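Local coordinates for periplasmic solute binding protein (Pectobacterium atrosepticum, PDB 4RY1) that probably captures a sugar in the periplasm and delivers it to an ABC-type transporter, as solute-binding proteins of family 1 do, at residues Y80-N83 against I88-L91; L174-M179 against I185-E190; E204-Y209 against D396-G401. One frame throughout, in Å; residues are numbered along the deposited sequence.

Interaction 1 (Y80-N83 against I88-L91); sequences YDLN and ILGL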
loop_
_atom_site.group_PDB
_atom_site.type_symbol
_atom_site.label_atom_id
_atom_site.label_comp_id
_atom_site.label_asym_id
_atom_site.label_seq_id
_atom_site.Cartn_x
_atom_site.Cartn_y
_atom_site.Cartn_z
ATOM N N TYR A 80 -17.656 -12.022 -8.737
ATOM C CA TYR A 80 -17.720 -13.403 -9.164
ATOM C C TYR A 80 -16.766 -14.259 -8.319
ATOM O O TYR A 80 -15.591 -13.897 -8.133
ATOM C CB TYR A 80 -17.389 -13.494 -10.641
ATOM C CG TYR A 80 -17.404 -14.885 -11.220
ATOM C CD1 TYR A 80 -18.549 -15.387 -11.828
ATOM C CD2 TYR A 80 -16.247 -15.679 -11.238
ATOM C CE1 TYR A 80 -18.567 -16.647 -12.402
ATOM C CE2 TYR A 80 -16.263 -16.935 -11.792
ATOM C CZ TYR A 80 -17.420 -17.415 -12.386
ATOM O OH TYR A 80 -17.372 -18.670 -12.955
ATOM N N ASP A 81 -17.264 -15.389 -7.838
ATOM C CA ASP A 81 -16.473 -16.267 -6.975
ATOM C C ASP A 81 -15.396 -16.995 -7.779
ATOM O O ASP A 81 -15.671 -17.937 -8.533
ATOM C CB ASP A 81 -17.392 -17.266 -6.290
ATOM C CG ASP A 81 -16.677 -18.220 -5.369
ATOM O OD1 ASP A 81 -15.449 -18.109 -5.160
ATOM O OD2 ASP A 81 -17.390 -19.123 -4.859
ATOM N N LEU A 82 -14.148 -16.566 -7.588
ATOM C CA LEU A 82 -13.028 -17.119 -8.368
ATOM C C LEU A 82 -12.732 -18.596 -8.109
ATOM O O LEU A 82 -12.093 -19.241 -8.932
ATOM C CB LEU A 82 -11.758 -16.316 -8.146
ATOM C CG LEU A 82 -11.819 -14.837 -8.543
ATOM C CD1 LEU A 82 -10.455 -14.210 -8.324
ATOM C CD2 LEU A 82 -12.229 -14.617 -9.984
ATOM N N ASN A 83 -13.233 -19.142 -6.999
ATOM C CA ASN A 83 -13.132 -20.591 -6.799
ATOM C C ASN A 83 -13.842 -21.366 -7.908
ATOM O O ASN A 83 -13.492 -22.510 -8.160
ATOM C CB ASN A 83 -13.654 -21.043 -5.418
ATOM C CG ASN A 83 -12.864 -20.464 -4.251
ATOM O OD1 ASN A 83 -13.441 -20.049 -3.212
ATOM N ND2 ASN A 83 -11.565 -20.472 -4.376
ATOM N N ILE A 88 -8.717 -22.893 -14.385
ATOM C CA ILE A 88 -8.249 -21.885 -15.341
ATOM C C ILE A 88 -7.248 -20.943 -14.668
ATOM O O ILE A 88 -6.190 -20.641 -15.234
ATOM C CB ILE A 88 -9.423 -21.087 -15.952
ATOM C CG1 ILE A 88 -10.285 -21.972 -16.855
ATOM C CG2 ILE A 88 -8.908 -19.866 -16.726
ATOM C CD1 ILE A 88 -9.701 -22.261 -18.209
ATOM N N LEU A 89 -7.566 -20.511 -13.452
ATOM C CA LEU A 89 -6.675 -19.600 -12.719
ATOM C C LEU A 89 -5.429 -20.274 -12.128
ATOM O O LEU A 89 -4.460 -19.614 -11.797
ATOM C CB LEU A 89 -7.440 -18.878 -11.607
ATOM C CG LEU A 89 -8.550 -17.933 -12.084
ATOM C CD1 LEU A 89 -9.435 -17.520 -10.923
ATOM C CD2 LEU A 89 -7.933 -16.733 -12.795
ATOM N N GLY A 90 -5.453 -21.587 -11.986
ATOM C CA GLY A 90 -4.344 -22.263 -11.328
ATOM C C GLY A 90 -4.162 -21.804 -9.899
ATOM O O GLY A 90 -3.062 -21.476 -9.480
ATOM N N LEU A 91 -5.263 -21.776 -9.146
ATOM C CA LEU A 91 -5.231 -21.229 -7.785
ATOM C C LEU A 91 -4.220 -21.944 -6.876
ATOM O O LEU A 91 -3.668 -21.332 -5.970
ATOM C CB LEU A 91 -6.623 -21.220 -7.155
ATOM C CG LEU A 91 -7.623 -20.246 -7.801
ATOM C CD1 LEU A 91 -8.942 -20.273 -7.056
ATOM C CD2 LEU A 91 -7.092 -18.816 -7.848
#
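Leu-89 lays its CD1 methyl over the root of the Leu-82 side chain, 3.8 Å from Leu-82 CB. Leu-89 CD1 also lies 3.7 Å from Leu-82 O, so one branch covers both the start of the side chain and the carbonyl oxygen that follows it. A looser touch of 4.1 Å joins Leu-89 CD1 to Leu-82 CD2, and the two leucine side chains cross at about a right angle. Leu-91 comes in beside Leu-89 and brings its own CD1 to 3.8 Å from Leu-82 O, so that the carbonyl has a leucine methyl from each of these residues close by. Leu-91 CD1 also meets the end of the Asn-83 side chain. Both leucines of 88-91 place CG beside the backbone N and opposite the carbonyl carbon (chi1 -65° in Leu-89, -68° in Leu-91), which sends their branches across toward the 80-83 turn. Between them Gly-90, with positive phi, is the C-prime residue of a Schellman motif that ends helix 86-89; the reversal there brings Leu-91 back to the same partner as Leu-89. On the other side the chain is shaped by an Asx turn: Asp-81 OD1 accepts from Asn-83 N at 3.1 Å, the donor standing above the carboxylate plane, 54° out of it. The same OD1 takes a second bond from Leu-108 N, which ties the turn to strand 107-123, and Leu-82 also packs on Ile-292 of strand 284-292. The contact thus seats the end of a short helix against the loop leading into it, beside the main sheet. Its chemistry is apolar across the interface and polar within each turn: the leucines supply dispersion and burial without directional bonds, while the Asx turn and helix-end motif fix the backbones that present them.

Interaction 2 (L174-M179 against I185-E190); sequences LGRSYM and IDMIDE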
loop_
_atom_site.group_PDB
_atom_site.type_symbol
_atom_site.label_atom_id
_atom_site.label_comp_id
_atom_site.label_asym_id
_atom_site.label_seq_id
_atom_site.Cartn_x
_atom_site.Cartn_y
_atom_site.Cartn_z
ATOM N N LEU A 174 2.659 3.454 10.431
ATOM C CA LEU A 174 3.919 3.391 11.178
ATOM C C LEU A 174 3.643 3.311 12.701
ATOM O O LEU A 174 4.232 2.498 13.423
ATOM C CB LEU A 174 4.790 4.604 10.865
ATOM C CG LEU A 174 6.233 4.580 11.392
ATOM C CD1 LEU A 174 7.080 3.535 10.696
ATOM C CD2 LEU A 174 6.882 5.951 11.260
ATOM N N GLY A 175 2.724 4.158 13.146
ATOM C CA GLY A 175 2.262 4.178 14.541
ATOM C C GLY A 175 1.629 2.840 14.907
ATOM O O GLY A 175 1.892 2.280 15.970
ATOM N N ARG A 176 0.770 2.333 14.027
ATOM C CA ARG A 176 0.153 1.011 14.232
ATOM C C ARG A 176 1.209 -0.081 14.414
ATOM O O ARG A 176 1.055 -0.977 15.269
ATOM C CB ARG A 176 -0.751 0.653 13.056
ATOM C CG ARG A 176 -1.442 -0.687 13.253
ATOM C CD ARG A 176 -1.194 -1.617 12.105
ATOM N NE ARG A 176 -1.676 -2.977 12.308
ATOM C CZ ARG A 176 -0.915 -4.052 12.204
ATOM N NH1 ARG A 176 0.352 -3.948 11.838
ATOM N NH2 ARG A 176 -1.437 -5.254 12.416
ATOM N N SER A 177 2.274 -0.025 13.615
ATOM C CA SER A 177 3.339 -1.024 13.680
ATOM C C SER A 177 4.057 -0.919 15.040
ATOM O O SER A 177 4.296 -1.929 15.728
ATOM C CB SER A 177 4.316 -0.847 12.497
ATOM O OG SER A 177 5.269 -1.882 12.405
ATOM N N TYR A 178 4.361 0.312 15.435
ATOM C CA TYR A 178 4.925 0.587 16.763
ATOM C C TYR A 178 4.070 -0.012 17.888
ATOM O O TYR A 178 4.572 -0.700 18.785
ATOM C CB TYR A 178 5.065 2.098 16.981
ATOM C CG TYR A 178 5.471 2.507 18.386
ATOM C CD1 TYR A 178 6.803 2.435 18.795
ATOM C CD2 TYR A 178 4.531 3.009 19.296
ATOM C CE1 TYR A 178 7.184 2.822 20.070
ATOM C CE2 TYR A 178 4.911 3.415 20.568
ATOM C CZ TYR A 178 6.239 3.313 20.949
ATOM O OH TYR A 178 6.645 3.687 22.217
ATOM N N MET A 179 2.779 0.268 17.832
ATOM C CA MET A 179 1.848 -0.191 18.869
ATOM C C MET A 179 1.666 -1.706 18.864
ATOM O O MET A 179 1.433 -2.318 19.910
ATOM C CB MET A 179 0.500 0.506 18.741
ATOM C CG MET A 179 0.558 2.020 18.918
ATOM S SD MET A 179 0.900 2.657 20.615
ATOM C CE MET A 179 -0.697 2.345 21.386
ATOM N N ILE A 185 -1.287 -5.872 19.909
ATOM C CA ILE A 185 -2.674 -5.717 19.473
ATOM C C ILE A 185 -2.732 -4.818 18.235
ATOM O O ILE A 185 -1.799 -4.042 17.976
ATOM C CB ILE A 185 -3.616 -5.178 20.575
ATOM C CG1 ILE A 185 -3.306 -3.730 20.957
ATOM C CG2 ILE A 185 -3.518 -6.067 21.805
ATOM C CD1 ILE A 185 -4.490 -3.026 21.597
ATOM N N ASP A 186 -3.835 -4.940 17.493
ATOM C CA ASP A 186 -4.120 -4.111 16.319
ATOM C C ASP A 186 -4.933 -2.891 16.744
ATOM O O ASP A 186 -5.461 -2.816 17.845
ATOM C CB ASP A 186 -4.889 -4.905 15.245
ATOM C CG ASP A 186 -5.064 -4.116 13.939
ATOM O OD1 ASP A 186 -4.086 -3.469 13.512
ATOM O OD2 ASP A 186 -6.195 -4.070 13.407
ATOM N N MET A 187 -4.973 -1.914 15.846
ATOM C CA MET A 187 -5.768 -0.697 15.973
ATOM C C MET A 187 -7.292 -0.911 15.914
ATOM O O MET A 187 -8.043 -0.134 16.500
ATOM C CB MET A 187 -5.304 0.255 14.841
ATOM C CG MET A 187 -5.896 1.649 14.779
ATOM S SD MET A 187 -5.255 2.551 13.323
ATOM C CE MET A 187 -3.577 2.750 13.899
ATOM N N ILE A 188 -7.739 -1.953 15.196
ATOM C CA ILE A 188 -9.186 -2.182 14.933
ATOM C C ILE A 188 -9.677 -3.450 15.650
ATOM O O ILE A 188 -9.013 -4.483 15.606
ATOM C CB ILE A 188 -9.491 -2.355 13.420
ATOM C CG1 ILE A 188 -8.847 -1.241 12.582
ATOM C CG2 ILE A 188 -10.994 -2.487 13.165
ATOM C CD1 ILE A 188 -9.424 0.129 12.848
ATOM N N ASP A 189 -10.838 -3.338 16.290
ATOM C CA ASP A 189 -11.604 -4.490 16.801
ATOM C C ASP A 189 -12.828 -4.660 15.914
ATOM O O ASP A 189 -13.831 -3.985 16.119
ATOM C CB ASP A 189 -12.039 -4.294 18.273
ATOM C CG ASP A 189 -12.628 -5.556 18.879
ATOM O OD1 ASP A 189 -13.232 -6.355 18.130
ATOM O OD2 ASP A 189 -12.511 -5.753 20.102
ATOM N N GLU A 190 -12.745 -5.546 14.922
ATOM C CA GLU A 190 -13.854 -5.700 13.976
ATOM C C GLU A 190 -15.139 -6.241 14.621
ATOM O O GLU A 190 -16.240 -5.811 14.277
ATOM C CB GLU A 190 -13.454 -6.547 12.782
ATOM C CG GLU A 190 -12.362 -5.872 11.961
ATOM C CD GLU A 190 -12.005 -6.621 10.694
ATOM O OE1 GLU A 190 -12.834 -7.436 10.225
ATOM O OE2 GLU A 190 -10.893 -6.379 10.162
HETATM O O HOH W 1 -1.394 -1.815 16.426
#
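Asp-186 OD1 is gripped by two nitrogens of Arg-176. The NE bond is short, 2.7 Å from Arg-176 NE to Asp-186 OD1, with an N-H...O angle of 159°; it lies close to the guanidinium plane and runs nearly along the carboxylate C-O direction. Arg-176 NH2 adds a weak, long bond to the same oxygen. Carboxylate and guanidinium planes are turned 59° apart, and both donors converge on a single carboxylate oxygen. Asp-186 OD2 accepts from Ile-188 N at 3.2 Å, an Asx turn that holds the carboxylate against its own backbone. The arginine leaves helix 169-183 with CG anti to its N (chi1 -178°) and bends at chi2 to swing the guanidinium over to the loop. Nearer the helix backbone, Met-187 CE packs 3.6 Å from Arg-176 CB, the methionine chain extended until its bend at chi3. A water donates to Arg-176 O and to Ile-185 O, at 2.8 and 2.7 Å, stitching the helix backbone to the returning loop. Arg-176 NH2 also bonds Val-362 O and Ala-363 O, so the cation joins its helix to the loop leading into strand 188-189 and to the loop at 362-363. With its charge buried and shared between a carboxylate and carbonyls, Arg-176 would be expected to stay protonated and to stabilise Asp-186 as the anion.

Interaction 3 (E204-Y209 against D396-G401); sequences ELFGFY and DDFLSG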
loop_
_atom_site.group_PDB
_atom_site.type_symbol
_atom_site.label_atom_id
_atom_site.label_comp_id
_atom_site.label_asym_id
_atom_site.label_seq_id
_atom_site.Cartn_x
_atom_site.Cartn_y
_atom_site.Cartn_z
ATOM N N GLU A 204 -1.367 7.875 23.188
ATOM C CA GLU A 204 -0.010 7.430 22.942
ATOM C C GLU A 204 0.293 7.456 21.442
ATOM O O GLU A 204 1.397 7.810 21.043
ATOM C CB GLU A 204 0.193 6.028 23.527
ATOM C CG GLU A 204 1.594 5.465 23.350
ATOM C CD GLU A 204 1.824 4.176 24.113
ATOM O OE1 GLU A 204 0.836 3.602 24.625
ATOM O OE2 GLU A 204 2.982 3.712 24.135
ATOM N N LEU A 205 -0.707 7.108 20.629
ATOM C CA LEU A 205 -0.573 7.100 19.163
ATOM C C LEU A 205 -0.357 8.522 18.651
ATOM O O LEU A 205 0.568 8.781 17.863
ATOM C CB LEU A 205 -1.813 6.476 18.508
ATOM C CG LEU A 205 -1.868 6.550 16.979
ATOM C CD1 LEU A 205 -0.811 5.666 16.339
ATOM C CD2 LEU A 205 -3.270 6.189 16.518
ATOM N N PHE A 206 -1.206 9.442 19.098
ATOM C CA PHE A 206 -1.007 10.865 18.770
ATOM C C PHE A 206 0.292 11.416 19.355
ATOM O O PHE A 206 0.979 12.223 18.720
ATOM C CB PHE A 206 -2.212 11.720 19.131
ATOM C CG PHE A 206 -3.330 11.607 18.145
ATOM C CD1 PHE A 206 -3.355 12.391 16.993
ATOM C CD2 PHE A 206 -4.321 10.654 18.318
ATOM C CE1 PHE A 206 -4.389 12.255 16.071
ATOM C CE2 PHE A 206 -5.341 10.503 17.394
ATOM C CZ PHE A 206 -5.387 11.310 16.275
ATOM N N GLY A 207 0.657 10.956 20.545
ATOM C CA GLY A 207 1.950 11.346 21.130
ATOM C C GLY A 207 3.149 10.925 20.281
ATOM O O GLY A 207 4.145 11.624 20.197
ATOM N N PHE A 208 3.035 9.755 19.661
ATOM C CA PHE A 208 4.067 9.201 18.771
ATOM C C PHE A 208 4.256 10.135 17.552
ATOM O O PHE A 208 5.392 10.481 17.184
ATOM C CB PHE A 208 3.644 7.790 18.374
ATOM C CG PHE A 208 4.528 7.126 17.343
ATOM C CD1 PHE A 208 5.664 6.428 17.718
ATOM C CD2 PHE A 208 4.194 7.162 15.995
ATOM C CE1 PHE A 208 6.457 5.795 16.779
ATOM C CE2 PHE A 208 4.986 6.525 15.055
ATOM C CZ PHE A 208 6.112 5.841 15.438
ATOM N N TYR A 209 3.141 10.560 16.960
ATOM C CA TYR A 209 3.174 11.577 15.897
ATOM C C TYR A 209 3.854 12.891 16.354
ATOM O O TYR A 209 4.756 13.420 15.700
ATOM C CB TYR A 209 1.770 11.873 15.354
ATOM C CG TYR A 209 1.842 12.950 14.301
ATOM C CD1 TYR A 209 2.225 12.647 13.004
ATOM C CD2 TYR A 209 1.584 14.278 14.609
ATOM C CE1 TYR A 209 2.325 13.627 12.037
ATOM C CE2 TYR A 209 1.691 15.262 13.658
ATOM C CZ TYR A 209 2.048 14.936 12.362
ATOM O OH TYR A 209 2.168 15.932 11.420
ATOM N N ASP A 396 -8.843 12.049 21.979
ATOM C CA ASP A 396 -10.150 11.586 22.435
ATOM C C ASP A 396 -11.237 11.844 21.366
ATOM O O ASP A 396 -12.140 11.031 21.181
ATOM C CB ASP A 396 -10.560 12.272 23.743
ATOM C CG ASP A 396 -9.620 11.980 24.914
ATOM O OD1 ASP A 396 -8.682 11.160 24.822
ATOM O OD2 ASP A 396 -9.838 12.605 25.979
ATOM N N ASP A 397 -11.167 12.993 20.698
ATOM C CA ASP A 397 -12.120 13.319 19.626
ATOM C C ASP A 397 -11.936 12.406 18.416
ATOM O O ASP A 397 -12.908 12.019 17.764
ATOM C CB ASP A 397 -12.009 14.775 19.179
ATOM C CG ASP A 397 -12.509 15.757 20.236
ATOM O OD1 ASP A 397 -12.938 15.332 21.339
ATOM O OD2 ASP A 397 -12.476 16.968 19.950
ATOM N N PHE A 398 -10.685 12.070 18.123
ATOM C CA PHE A 398 -10.416 11.102 17.059
ATOM C C PHE A 398 -11.086 9.767 17.415
ATOM O O PHE A 398 -11.771 9.168 16.597
ATOM C CB PHE A 398 -8.917 10.910 16.794
ATOM C CG PHE A 398 -8.624 9.759 15.867
ATOM C CD1 PHE A 398 -8.720 9.917 14.482
ATOM C CD2 PHE A 398 -8.293 8.519 16.374
ATOM C CE1 PHE A 398 -8.482 8.848 13.626
ATOM C CE2 PHE A 398 -8.053 7.454 15.527
ATOM C CZ PHE A 398 -8.139 7.618 14.151
ATOM N N LEU A 399 -10.909 9.326 18.649
ATOM C CA LEU A 399 -11.484 8.050 19.078
ATOM C C LEU A 399 -13.011 7.988 18.908
ATOM O O LEU A 399 -13.528 7.025 18.371
ATOM C CB LEU A 399 -11.087 7.764 20.521
ATOM C CG LEU A 399 -11.725 6.531 21.162
ATOM C CD1 LEU A 399 -11.413 5.270 20.365
ATOM C CD2 LEU A 399 -11.224 6.413 22.594
ATOM N N SER A 400 -13.722 9.003 19.385
ATOM C CA SER A 400 -15.189 9.030 19.264
ATOM C C SER A 400 -15.635 9.098 17.792
ATOM O O SER A 400 -16.547 8.392 17.381
ATOM C CB SER A 400 -15.797 10.176 20.095
ATOM O OG SER A 400 -15.157 11.407 19.836
ATOM N N GLY A 401 -14.973 9.933 16.996
ATOM C CA GLY A 401 -15.352 10.071 15.581
ATOM C C GLY A 401 -15.026 8.810 14.778
ATOM O O GLY A 401 -15.802 8.368 13.909
#
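Phe-206 points the CE2-CZ edge of its ring at Phe-398, where it meets the start of the side chain as well as the ring. Phe-206 CZ lies 3.6 Å from Phe-398 CB, and Phe-206 CE2 approaches Phe-398 CD2 to 3.7 Å. The pair is an offset edge-to-face stack, with ring centroids 5.4 Å apart and planes at 68°; the offset carries the incoming edge toward the CB end of the Phe-398 ring, with Phe-398 CG in the plane of the Phe-206 ring. The two residues use different first torsions to meet. Phe-206 sets CG beside its backbone N and opposite the carbonyl carbon (chi1 -78°), which extends the ring outward from helix 199-214, whereas Phe-398 sets CG anti to N (chi1 171°), which turns the face of its ring, near the CB end, to the incoming edge. The backbones stay well separated, 9.6 Å between Phe-206 CA and Phe-398 CA, and the two rings span the gap. This is helix-to-helix packing within one lobe of the periplasmic binding protein fold, joining mid-chain helix 199-214 to the last helix, 391-409. The Phe-206 ring is also met by Trp-377 of helix 371-385, with Leu-381 of that helix and Val-394 and Ala-395 of helix 391-409 against it, so the aromatic sits where three helices converge. Phe-398 in turn touches Val-202, one turn before Phe-206 on helix 199-214. Towards the start of the terminal helix's segment the link becomes ionic: Asp-396 OD2 forms a salt bridge with Arg-203 NH2.

Overall arrangement
From the N terminus, interaction 1 comes first and closes a short loop: four residues separate 80-83 from 88-91, where helix 86-89 ends, beside strands 107-123 and 284-292. Interaction 2 follows as another local closure, tying helix 169-183 to the chain that leaves it for hairpin strand 188-189. Interaction 3 spans 186 residues and brings the terminal helix 391-409 back to helix 199-214. The three run in series, without nesting or crossing. Interactions 2 and 3 touch through Gly-175 and Tyr-178 against Phe-208, their centres 12 Å apart, where helices 169-183 and 199-214 pack together. Interaction 1 stands apart, its centre about 41 Å from that of interaction 3, across the chain's centre.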